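Local coordinates for cytoplasmic Protein STM1381 (PDB 3SOZ) that is of unknown function but probably has the fold of a class I glutamine amidotransferase-like protein, at residues V75-G80 and M116-S122; G211-C215 and V242-K248; G157-N162 and S174-L180. All blocks are in the same frame, centred on the assembly; numbering follows the deposited sequence.

Read from the N terminus, the three contacts close one after another along the chain, with no nesting or crossing. Contact 1 comes first: V75-G80 meets M116-S122 after a largely helical excursion, a beta-alpha-beta crossover between neighbouring parallel strands. Contact 3 follows, closing the 11-residue connection between 157-162 and 174-180 into an antiparallel pair. Contact 2 is last, bringing the terminal segment 242-248 back onto strand 211-216. All three reach the same mixed sheet. Contacts 1 and 2 touch directly, M116 N lying 2.9 Å from C214 O, whereas contact 3 lies about 20 Å from contact 1, centre to centre, on the sheet's antiparallel part.

Contact 1: residues V75-G80 and M116-S122; sequences VISDIG and MIGGYLS
D78 and L121 join two loops just beyond the ends of adjacent strands, and the D78 side chain shows how a carboxylate can anchor a turn. Its CB leaves the backbone heading away from 116-122, but with CG roughly opposite the backbone N (chi1 -151°) the chain swings back. CG then lies 4.0 Å from L121 N, and OD1 completes the approach by accepting that N-H at 2.8 Å and a nearly straight 169°, met almost end-on along the C-O bond. The same OD1 lies 3.6 Å from L121 CB. Because L121 belongs to the type I turn G119-S122, the carboxylate holds the turn against the loop that follows strand 73-77. The other oxygen, OD2, lies close to a bound glycerol, probably from the crystallisation liquor; Y120 N hydrogen-bonds to that glycerol. Nearer the strands, D78 N makes weak bonds to both I117 O and S122 OG. Between these segments the parallel pairing rests on I117 N donating to I76 O at 3.0 Å. I76 CG2 meets the selenomethionine methyl CE of M116 at 3.7 Å, while I117 CD1 touches both S77 CB and V75 CG1 on the opposite face from I76 and M116. Strands 73-77 and 113-117 lie side by side in the parallel part of the sheet, flanked by strands 5-10 and 211-216, and F84 of helix 81-85 packs against I76.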
loop_
_atom_site.group_PDB
_atom_site.type_symbol
_atom_site.label_atom_id
_atom_site.label_comp_id
_atom_site.label_asym_id
_atom_site.label_seq_id
_atom_site.Cartn_x
_atom_site.Cartn_y
_atom_site.Cartn_z
ATOM N N VAL A 75 8.541 -15.847 19.930
ATOM C CA VAL A 75 7.875 -14.529 19.920
ATOM C C VAL A 75 8.282 -13.671 18.724
ATOM O O VAL A 75 9.474 -13.348 18.523
ATOM C CB VAL A 75 8.167 -13.727 21.181
ATOM C CG1 VAL A 75 7.160 -12.599 21.307
ATOM C CG2 VAL A 75 8.132 -14.656 22.420
ATOM N N ILE A 76 7.277 -13.339 17.932
ATOM C CA ILE A 76 7.429 -12.350 16.908
ATOM C C ILE A 76 6.759 -11.058 17.350
ATOM O O ILE A 76 5.561 -11.017 17.610
ATOM C CB ILE A 76 6.803 -12.829 15.589
ATOM C CG1 ILE A 76 7.288 -14.243 15.282
ATOM C CG2 ILE A 76 7.161 -11.837 14.433
ATOM C CD1 ILE A 76 6.656 -14.850 14.068
ATOM N N SER A 77 7.509 -9.984 17.400
ATOM C CA SER A 77 6.892 -8.742 17.781
ATOM C C SER A 77 7.260 -7.619 16.859
ATOM O O SER A 77 8.418 -7.189 16.804
ATOM C CB SER A 77 7.244 -8.379 19.239
ATOM O OG SER A 77 8.005 -7.205 19.323
ATOM N N ASP A 78 6.252 -7.131 16.141
ATOM C CA ASP A 78 6.430 -5.976 15.270
ATOM C C ASP A 78 7.526 -6.193 14.217
ATOM O O ASP A 78 8.381 -5.336 14.038
ATOM C CB ASP A 78 6.778 -4.748 16.119
ATOM C CG ASP A 78 6.298 -3.435 15.489
ATOM O OD1 ASP A 78 5.581 -3.417 14.439
ATOM O OD2 ASP A 78 6.685 -2.414 16.067
ATOM N N ILE A 79 7.524 -7.338 13.550
ATOM C CA ILE A 79 8.437 -7.570 12.465
ATOM C C ILE A 79 7.675 -8.072 11.280
ATOM O O ILE A 79 7.009 -9.075 11.368
ATOM C CB ILE A 79 9.374 -8.678 12.827
ATOM C CG1 ILE A 79 10.118 -8.362 14.117
ATOM C CG2 ILE A 79 10.364 -8.914 11.688
ATOM C CD1 ILE A 79 11.204 -7.330 13.911
ATOM N N GLY A 80 7.784 -7.411 10.156
ATOM C CA GLY A 80 7.086 -7.859 8.939
ATOM C C GLY A 80 7.534 -9.175 8.321
ATOM O O GLY A 80 8.677 -9.597 8.459
HETATM N N MSE A 116 2.417 -13.787 18.483
HETATM C CA MSE A 116 2.613 -12.569 17.721
HETATM C C MSE A 116 1.999 -11.379 18.444
HETATM O O MSE A 116 0.806 -11.387 18.789
HETATM C CB MSE A 116 2.064 -12.678 16.290
HETATM C CG MSE A 116 2.294 -11.389 15.427
HETATM SE SE MSE A 116 1.940 -11.608 13.484
HETATM C CE MSE A 116 3.734 -12.159 13.030
ATOM N N ILE A 117 2.837 -10.366 18.664
ATOM C CA ILE A 117 2.418 -9.093 19.249
ATOM C C ILE A 117 2.251 -8.058 18.149
ATOM O O ILE A 117 3.134 -7.887 17.299
ATOM C CB ILE A 117 3.448 -8.592 20.254
ATOM C CG1 ILE A 117 3.744 -9.716 21.253
ATOM C CG2 ILE A 117 2.958 -7.286 20.911
ATOM C CD1 ILE A 117 4.974 -9.501 22.116
ATOM N N GLY A 118 1.119 -7.366 18.163
ATOM C CA GLY A 118 0.819 -6.361 17.120
ATOM C C GLY A 118 1.703 -5.134 17.101
ATOM O O GLY A 118 2.621 -4.990 17.908
ATOM N N GLY A 119 1.392 -4.233 16.174
ATOM C CA GLY A 119 2.214 -3.042 15.901
ATOM C C GLY A 119 2.181 -2.757 14.389
ATOM O O GLY A 119 1.439 -3.389 13.634
ATOM N N TYR A 120 2.991 -1.819 13.941
ATOM C CA TYR A 120 2.944 -1.438 12.576
ATOM C C TYR A 120 3.400 -2.503 11.568
ATOM O O TYR A 120 2.928 -2.511 10.419
ATOM C CB TYR A 120 3.751 -0.159 12.389
ATOM C CG TYR A 120 2.969 1.032 12.796
ATOM C CD1 TYR A 120 1.785 0.894 13.536
ATOM C CD2 TYR A 120 3.407 2.311 12.473
ATOM C CE1 TYR A 120 1.057 2.023 13.926
ATOM C CE2 TYR A 120 2.691 3.462 12.876
ATOM C CZ TYR A 120 1.528 3.309 13.600
ATOM O OH TYR A 120 0.846 4.426 13.993
ATOM N N LEU A 121 4.323 -3.367 11.970
ATOM C CA LEU A 121 4.765 -4.422 11.088
ATOM C C LEU A 121 4.279 -5.830 11.514
ATOM O O LEU A 121 4.981 -6.827 11.317
ATOM C CB LEU A 121 6.284 -4.373 10.988
ATOM C CG LEU A 121 6.829 -3.176 10.249
ATOM C CD1 LEU A 121 8.305 -3.047 10.494
ATOM C CD2 LEU A 121 6.474 -3.249 8.722
ATOM N N SER A 122 3.099 -5.888 12.113
ATOM C CA SER A 122 2.498 -7.134 12.530
ATOM C C SER A 122 1.215 -7.274 11.769
ATOM O O SER A 122 0.621 -6.273 11.262
ATOM C CB SER A 122 2.154 -7.144 14.027
ATOM O OG SER A 122 3.290 -7.153 14.892
#

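Contact 2: residues G211-C215 and V242-K248; sequences GKVCC and VLHTIKK
K212 NZ is gripped by the very end of the chain: it donates a hydrogen bond to K247 O at 2.8 Å and forms a salt bridge with the terminal carboxylate, K248 OXT lying 3.3 Å away. The ammonium meets the K247 carbonyl obliquely, tilted 30° from its plane. Extended through its middle torsions, the lysine chain bends only at the last one (chi4 71°), which turns NZ toward the terminus, while CD passes 3.3 Å from T245 O. The positive charge probably steadies the carboxylate; the amine of K248 itself bonds to A69 O. Beyond this polar end the contact is apolar and shows the usual alpha/beta arrangement, helix 235-246 laid on the sheet against strand 211-216: the axes of 242-246 and 211-215 come within 8.6 Å of each other, with 154° between their directions. I246 reaches the strand with its CG2 methyl, 3.9 Å from K212 CB and 4.0 Å from C214 CB, bridging two side chains that leave the same side of the strand. One turn earlier, V242 CG1 meets C214 SG at 3.6 Å, the sulfur reaching it by standing opposite its own backbone N. V242 also packs on L115 of strand 113-117, and M205 of strand 200-208 is shared by I246, T245 and C214, while T245 OG1 bonds to N241 O within the helix.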
loop_
_atom_site.group_PDB
_atom_site.type_symbol
_atom_site.label_atom_id
_atom_site.label_comp_id
_atom_site.label_asym_id
_atom_site.label_seq_id
_atom_site.Cartn_x
_atom_site.Cartn_y
_atom_site.Cartn_z
ATOM N N GLY A 211 0.309 -27.559 18.469
ATOM C CA GLY A 211 0.823 -26.320 19.062
ATOM C C GLY A 211 -0.173 -25.266 19.492
ATOM O O GLY A 211 -1.277 -25.169 18.937
ATOM N N LYS A 212 0.243 -24.466 20.472
ATOM C CA LYS A 212 -0.547 -23.323 20.959
ATOM C C LYS A 212 -0.128 -21.941 20.379
ATOM O O LYS A 212 1.052 -21.558 20.427
ATOM C CB LYS A 212 -0.471 -23.304 22.483
ATOM C CG LYS A 212 -0.885 -24.643 23.095
ATOM C CD LYS A 212 -0.947 -24.613 24.641
ATOM C CE LYS A 212 -0.661 -26.002 25.244
ATOM N NZ LYS A 212 0.791 -26.440 25.102
ATOM N N VAL A 213 -1.096 -21.198 19.846
ATOM C CA VAL A 213 -0.836 -19.872 19.255
ATOM C C VAL A 213 -1.533 -18.760 20.000
ATOM O O VAL A 213 -2.672 -18.902 20.443
ATOM C CB VAL A 213 -1.317 -19.726 17.768
ATOM C CG1 VAL A 213 -0.483 -18.671 17.034
ATOM C CG2 VAL A 213 -1.225 -21.011 17.032
ATOM N N CYS A 214 -0.867 -17.618 20.076
ATOM C CA CYS A 214 -1.480 -16.448 20.668
ATOM C C CYS A 214 -1.179 -15.160 19.866
ATOM O O CYS A 214 -0.044 -14.920 19.435
ATOM C CB CYS A 214 -1.029 -16.340 22.122
ATOM S SG CYS A 214 -1.666 -14.949 23.018
ATOM N N CYS A 215 -2.231 -14.372 19.659
ATOM C CA CYS A 215 -2.168 -13.064 19.046
ATOM C C CYS A 215 -2.597 -12.013 20.034
ATOM O O CYS A 215 -3.659 -12.110 20.647
ATOM C CB CYS A 215 -3.108 -13.002 17.878
ATOM S SG CYS A 215 -2.537 -14.037 16.577
ATOM N N VAL A 242 1.096 -15.259 29.512
ATOM C CA VAL A 242 0.784 -15.497 28.106
ATOM C C VAL A 242 1.713 -16.595 27.583
ATOM O O VAL A 242 1.311 -17.513 26.848
ATOM C CB VAL A 242 0.983 -14.215 27.246
ATOM C CG1 VAL A 242 0.521 -14.452 25.793
ATOM C CG2 VAL A 242 0.214 -13.064 27.828
ATOM N N LEU A 243 2.969 -16.457 27.975
ATOM C CA LEU A 243 4.016 -17.366 27.590
ATOM C C LEU A 243 3.793 -18.742 28.210
ATOM O O LEU A 243 3.613 -19.710 27.490
ATOM C CB LEU A 243 5.364 -16.768 27.977
ATOM C CG LEU A 243 6.199 -16.121 26.860
ATOM C CD1 LEU A 243 5.388 -15.695 25.636
ATOM C CD2 LEU A 243 6.941 -14.952 27.431
ATOM N N HIS A 244 3.761 -18.835 29.536
ATOM C CA HIS A 244 3.373 -20.098 30.170
ATOM C C HIS A 244 2.132 -20.727 29.504
ATOM O O HIS A 244 2.134 -21.909 29.216
ATOM C CB HIS A 244 3.233 -19.979 31.701
ATOM C CG HIS A 244 4.539 -19.753 32.415
ATOM N ND1 HIS A 244 4.722 -18.743 33.343
ATOM C CD2 HIS A 244 5.727 -20.402 32.330
ATOM C CE1 HIS A 244 5.961 -18.787 33.806
ATOM N NE2 HIS A 244 6.593 -19.785 33.207
ATOM N N THR A 245 1.111 -19.948 29.196
ATOM C CA THR A 245 -0.058 -20.508 28.510
ATOM C C THR A 245 0.269 -21.230 27.190
ATOM O O THR A 245 -0.364 -22.243 26.867
ATOM C CB THR A 245 -1.113 -19.444 28.270
ATOM O OG1 THR A 245 -1.302 -18.721 29.483
ATOM C CG2 THR A 245 -2.430 -20.046 27.834
ATOM N N ILE A 246 1.248 -20.729 26.433
ATOM C CA ILE A 246 1.646 -21.393 25.176
ATOM C C ILE A 246 2.860 -22.339 25.268
ATOM O O ILE A 246 3.278 -22.878 24.240
ATOM C CB ILE A 246 1.875 -20.402 23.977
ATOM C CG1 ILE A 246 2.963 -19.389 24.293
ATOM C CG2 ILE A 246 0.595 -19.737 23.553
ATOM C CD1 ILE A 246 3.554 -18.790 23.057
ATOM N N LYS A 247 3.417 -22.538 26.466
ATOM C CA LYS A 247 4.534 -23.488 26.651
ATOM C C LYS A 247 4.233 -24.856 26.020
ATOM O O LYS A 247 3.156 -25.438 26.238
ATOM C CB LYS A 247 4.916 -23.657 28.128
ATOM C CG LYS A 247 6.269 -24.320 28.340
ATOM C CD LYS A 247 6.388 -24.894 29.738
ATOM C CE LYS A 247 7.782 -25.478 29.997
ATOM N NZ LYS A 247 7.975 -25.874 31.434
ATOM N N LYS A 248 5.199 -25.349 25.240
ATOM C CA LYS A 248 4.978 -26.508 24.356
ATOM C C LYS A 248 4.741 -27.885 25.058
ATOM O O LYS A 248 5.646 -28.707 25.302
ATOM C CB LYS A 248 6.033 -26.573 23.224
ATOM C CG LYS A 248 7.417 -27.125 23.566
ATOM C CD LYS A 248 7.972 -27.912 22.350
ATOM C CE LYS A 248 9.501 -27.976 22.337
ATOM N NZ LYS A 248 9.986 -27.946 20.920
ATOM O OXT LYS A 248 3.585 -28.199 25.397
#

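Contact 3: residues G157-N162 and S174-L180; sequences GCKAVN and SEWPPLL
W176 faces A160 and turns its edge toward N162 across a beta hairpin, in which strands 157-162 and 175-187 run antiparallel. The A160 methyl lies over one face of the indole: CB is 3.6 Å from the centroid of the five-membered ring and 18° off its normal, a CH-pi contact. N162 OD1 comes to the edge of the ring, near its plane, with the amide plane standing 78° from that of the indole. The indole NE1 donates to N162 OD1 at 3.0 Å, the N-H coming from well above the amide carbonyl plane instead of within it. Further aromatic neighbours, F173 and F238 edge-to-face and W232 at a shallower angle, also meet the indole, placing it in an aromatic cluster. K159, exposed to solvent, runs its aliphatic chain past the backbone, CD 3.2 Å from W176 O, and bends at its last torsion; its NZ makes a long salt bridge to E175 OE2 at 3.9 Å. The strands pair most regularly at the other end, where C158 and L179 form a hydrogen-bonded pair: C158 N reaches L179 O at 3.2 Å, and L179 N returns to C158 O at 3.1 Å.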
loop_
_atom_site.group_PDB
_atom_site.type_symbol
_atom_site.label_atom_id
_atom_site.label_comp_id
_atom_site.label_asym_id
_atom_site.label_seq_id
_atom_site.Cartn_x
_atom_site.Cartn_y
_atom_site.Cartn_z
ATOM N N GLY A 157 -7.149 6.875 23.313
ATOM C CA GLY A 157 -6.881 5.733 24.149
ATOM C C GLY A 157 -8.178 5.021 24.384
ATOM O O GLY A 157 -9.226 5.620 24.352
ATOM N N CYS A 158 -8.119 3.736 24.633
ATOM C CA CYS A 158 -9.319 3.012 24.863
ATOM C C CYS A 158 -8.969 1.884 25.784
ATOM O O CYS A 158 -7.889 1.306 25.656
ATOM C CB CYS A 158 -9.826 2.508 23.529
ATOM S SG CYS A 158 -11.183 1.378 23.605
ATOM N N LYS A 159 -9.852 1.620 26.756
ATOM C CA LYS A 159 -9.678 0.505 27.707
ATOM C C LYS A 159 -10.301 -0.785 27.200
ATOM O O LYS A 159 -11.469 -0.827 26.781
ATOM C CB LYS A 159 -10.241 0.833 29.080
ATOM C CG LYS A 159 -9.596 2.052 29.732
ATOM C CD LYS A 159 -9.809 2.110 31.265
ATOM C CE LYS A 159 -9.715 3.538 31.774
ATOM N NZ LYS A 159 -10.865 3.830 32.697
ATOM N N ALA A 160 -9.494 -1.841 27.249
ATOM C CA ALA A 160 -9.918 -3.161 26.842
ATOM C C ALA A 160 -10.745 -3.747 27.957
ATOM O O ALA A 160 -10.486 -3.482 29.152
ATOM C CB ALA A 160 -8.726 -4.022 26.605
ATOM N N VAL A 161 -11.745 -4.534 27.585
ATOM C CA VAL A 161 -12.454 -5.349 28.567
ATOM C C VAL A 161 -12.273 -6.848 28.318
ATOM O O VAL A 161 -12.450 -7.323 27.195
ATOM C CB VAL A 161 -13.971 -4.987 28.671
ATOM C CG1 VAL A 161 -14.164 -3.539 29.161
ATOM C CG2 VAL A 161 -14.714 -5.248 27.325
ATOM N N ASN A 162 -11.894 -7.565 29.381
ATOM C CA ASN A 162 -11.991 -9.031 29.483
ATOM C C ASN A 162 -13.326 -9.642 29.029
ATOM O O ASN A 162 -14.361 -9.005 28.958
ATOM C CB ASN A 162 -11.724 -9.465 30.913
ATOM C CG ASN A 162 -10.288 -9.301 31.316
ATOM O OD1 ASN A 162 -9.408 -9.223 30.475
ATOM N ND2 ASN A 162 -10.037 -9.250 32.621
ATOM N N SER A 174 -9.360 -6.906 36.055
ATOM C CA SER A 174 -10.619 -6.775 35.291
ATOM C C SER A 174 -10.656 -5.540 34.399
ATOM O O SER A 174 -11.285 -5.556 33.327
ATOM C CB SER A 174 -11.857 -6.796 36.211
ATOM O OG SER A 174 -11.940 -5.621 37.004
ATOM N N GLU A 175 -9.994 -4.483 34.877
ATOM C CA GLU A 175 -9.865 -3.217 34.158
ATOM C C GLU A 175 -8.461 -3.054 33.531
ATOM O O GLU A 175 -7.412 -3.256 34.187
ATOM C CB GLU A 175 -10.234 -2.054 35.096
ATOM C CG GLU A 175 -9.488 -0.708 34.855
ATOM C CD GLU A 175 -10.329 0.539 35.193
ATOM O OE1 GLU A 175 -11.571 0.528 34.931
ATOM O OE2 GLU A 175 -9.729 1.530 35.694
ATOM N N TRP A 176 -8.461 -2.716 32.243
ATOM C CA TRP A 176 -7.230 -2.551 31.457
ATOM C C TRP A 176 -6.744 -1.100 31.411
ATOM O O TRP A 176 -7.556 -0.162 31.451
ATOM C CB TRP A 176 -7.493 -2.999 30.033
ATOM C CG TRP A 176 -7.443 -4.484 29.809
ATOM C CD1 TRP A 176 -8.466 -5.383 29.975
ATOM C CD2 TRP A 176 -6.328 -5.237 29.312
ATOM N NE1 TRP A 176 -8.052 -6.648 29.623
ATOM C CE2 TRP A 176 -6.743 -6.589 29.217
ATOM C CE3 TRP A 176 -5.013 -4.901 28.926
ATOM C CZ2 TRP A 176 -5.882 -7.609 28.756
ATOM C CZ3 TRP A 176 -4.154 -5.924 28.488
ATOM C CH2 TRP A 176 -4.596 -7.254 28.402
ATOM N N PRO A 177 -5.415 -0.897 31.310
ATOM C CA PRO A 177 -4.966 0.486 31.055
ATOM C C PRO A 177 -5.247 0.836 29.586
ATOM O O PRO A 177 -5.454 -0.080 28.761
ATOM C CB PRO A 177 -3.470 0.442 31.337
ATOM C CG PRO A 177 -3.136 -1.051 31.568
ATOM C CD PRO A 177 -4.310 -1.870 31.234
ATOM N N PRO A 178 -5.307 2.143 29.252
ATOM C CA PRO A 178 -5.648 2.437 27.858
ATOM C C PRO A 178 -4.484 2.116 26.897
ATOM O O PRO A 178 -3.323 2.280 27.243
ATOM C CB PRO A 178 -5.933 3.939 27.889
ATOM C CG PRO A 178 -5.057 4.432 28.994
ATOM C CD PRO A 178 -5.090 3.379 30.037
ATOM N N LEU A 179 -4.810 1.646 25.702
ATOM C CA LEU A 179 -3.813 1.472 24.646
ATOM C C LEU A 179 -4.150 2.503 23.571
ATOM O O LEU A 179 -5.320 2.867 23.451
ATOM C CB LEU A 179 -3.867 0.040 24.098
ATOM C CG LEU A 179 -3.519 -1.082 25.088
ATOM C CD1 LEU A 179 -4.054 -2.379 24.585
ATOM C CD2 LEU A 179 -2.044 -1.230 25.357
ATOM N N LEU A 180 -3.147 2.944 22.795
ATOM C CA LEU A 180 -3.333 3.963 21.767
ATOM C C LEU A 180 -3.596 3.466 20.333
ATOM O O LEU A 180 -3.772 4.284 19.397
ATOM C CB LEU A 180 -2.185 4.946 21.791
ATOM C CG LEU A 180 -1.944 5.628 23.132
ATOM C CD1 LEU A 180 -0.905 6.717 22.981
ATOM C CD2 LEU A 180 -3.231 6.239 23.563
#